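Side-chain contact in pili retraction protein PilT (Thermus thermophilus, PDB 5FL3), which probably binds and hydrolyses ATP as a motor ATPase of the type II/IV secretion family, driving retraction of type IV pili: residues D329-L332 and V333-T337. Numbering follows the deposited sequence.
Sequences DQHL and VELYT
H331 and L335 sit one turn apart on helix 328-337, joined by the i to i+4 backbone bond from L335 N to H331 O, 2.8 Å long, while the bonds from V333 N to D329 O and from E334 N to Q330 O are long and weak. Y336 N bonds L332 O at 2.7 Å. With CG anti to its backbone N (chi1 -169°), H331 swings its imidazole outward beside the carbonyl carbon, one ring face turned to L335. There CG of L335 lies 4.0 Å from the H331 ring centroid, 16° off the normal, a CH-pi contact. The methyl CD1 of L335 lies over the same face, 3.5 Å from H331 ND1 and CE1. E334 comes to the ring's edge instead: its extended chain sets OE1 3.9 Å from H331 CD2, the carboxylate turned 82° from the ring plane. H331 ND1 is also hydrogen-bonded to L291 N on strand 287-295, whose V288 touches L335. Without the imidazole, as with an alanine here, L291 N would probably lose its side-chain acceptor, and L335 CG and CD1 the ring they pack against. Since L291 N can only donate, ND1 is the acceptor, consistent with a neutral ring protonated at NE2. One ring thus joins helix 328-337 to the edge strand of the nucleotide-binding domain's sheet.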
# COMPACT_ATOMS: atom_id res chain seq x y z
N ASP A 329 -11.43 6.76 15.10
CA ASP A 329 -12.25 7.84 15.61
C ASP A 329 -11.42 8.68 16.56
O ASP A 329 -11.64 9.89 16.66
CB ASP A 329 -13.51 7.31 16.30
CG ASP A 329 -14.50 6.70 15.32
OD1 ASP A 329 -14.27 6.86 14.09
OD2 ASP A 329 -15.50 6.09 15.77
N GLN A 330 -10.45 8.06 17.24
CA GLN A 330 -9.52 8.81 18.09
C GLN A 330 -8.57 9.67 17.27
O GLN A 330 -8.35 10.83 17.60
CB GLN A 330 -8.71 7.88 18.99
CG GLN A 330 -9.45 7.37 20.21
CD GLN A 330 -8.62 6.38 21.00
OE1 GLN A 330 -8.14 5.39 20.45
NE2 GLN A 330 -8.44 6.65 22.28
N HIS A 331 -7.99 9.12 16.22
CA HIS A 331 -7.01 9.88 15.47
C HIS A 331 -7.69 11.02 14.72
O HIS A 331 -7.06 12.05 14.48
CB HIS A 331 -6.24 8.98 14.50
CG HIS A 331 -5.04 9.65 13.89
ND1 HIS A 331 -4.75 9.59 12.54
CD2 HIS A 331 -4.05 10.39 14.45
CE1 HIS A 331 -3.65 10.27 12.30
NE2 HIS A 331 -3.20 10.77 13.44
N LEU A 332 -8.96 10.83 14.36
CA LEU A 332 -9.71 11.83 13.58
C LEU A 332 -9.97 13.09 14.39
O LEU A 332 -9.74 14.20 13.91
CB LEU A 332 -11.03 11.25 13.08
CG LEU A 332 -10.96 10.32 11.87
CD1 LEU A 332 -12.30 9.65 11.62
CD2 LEU A 332 -10.47 11.06 10.61
N VAL A 333 -10.47 12.90 15.61
CA VAL A 333 -10.54 13.96 16.61
C VAL A 333 -9.24 14.76 16.64
O VAL A 333 -9.24 15.98 16.48
CB VAL A 333 -10.83 13.38 18.01
CG1 VAL A 333 -10.33 14.31 19.09
CG2 VAL A 333 -12.32 13.09 18.18
N GLU A 334 -8.13 14.04 16.80
CA GLU A 334 -6.80 14.65 16.87
C GLU A 334 -6.45 15.41 15.59
O GLU A 334 -5.82 16.46 15.64
CB GLU A 334 -5.76 13.57 17.16
CG GLU A 334 -4.35 14.09 17.35
CD GLU A 334 -3.36 13.00 17.77
OE1 GLU A 334 -3.80 11.86 18.05
OE2 GLU A 334 -2.14 13.29 17.80
N LEU A 335 -6.88 14.89 14.44
CA LEU A 335 -6.62 15.56 13.17
C LEU A 335 -7.52 16.78 12.99
O LEU A 335 -7.06 17.83 12.53
CB LEU A 335 -6.79 14.59 11.99
CG LEU A 335 -5.66 13.57 11.81
CD1 LEU A 335 -6.09 12.37 10.97
CD2 LEU A 335 -4.41 14.23 11.22
N TYR A 336 -8.79 16.64 13.37
CA TYR A 336 -9.74 17.74 13.30
C TYR A 336 -9.35 18.90 14.22
O TYR A 336 -9.20 20.03 13.74
CB TYR A 336 -11.16 17.29 13.65
CG TYR A 336 -12.11 18.45 13.63
CD1 TYR A 336 -12.37 19.14 12.46
CD2 TYR A 336 -12.73 18.89 14.80
CE1 TYR A 336 -13.22 20.21 12.42
CE2 TYR A 336 -13.60 19.97 14.78
CZ TYR A 336 -13.84 20.63 13.58
OH TYR A 336 -14.70 21.72 13.53
N THR A 337 -9.17 18.63 15.52
CA THR A 337 -8.82 19.71 16.45
C THR A 337 -7.55 20.42 16.03
O THR A 337 -7.41 21.62 16.26
CB THR A 337 -8.61 19.23 17.89
OG1 THR A 337 -7.32 18.60 18.00
CG2 THR A 337 -9.72 18.31 18.35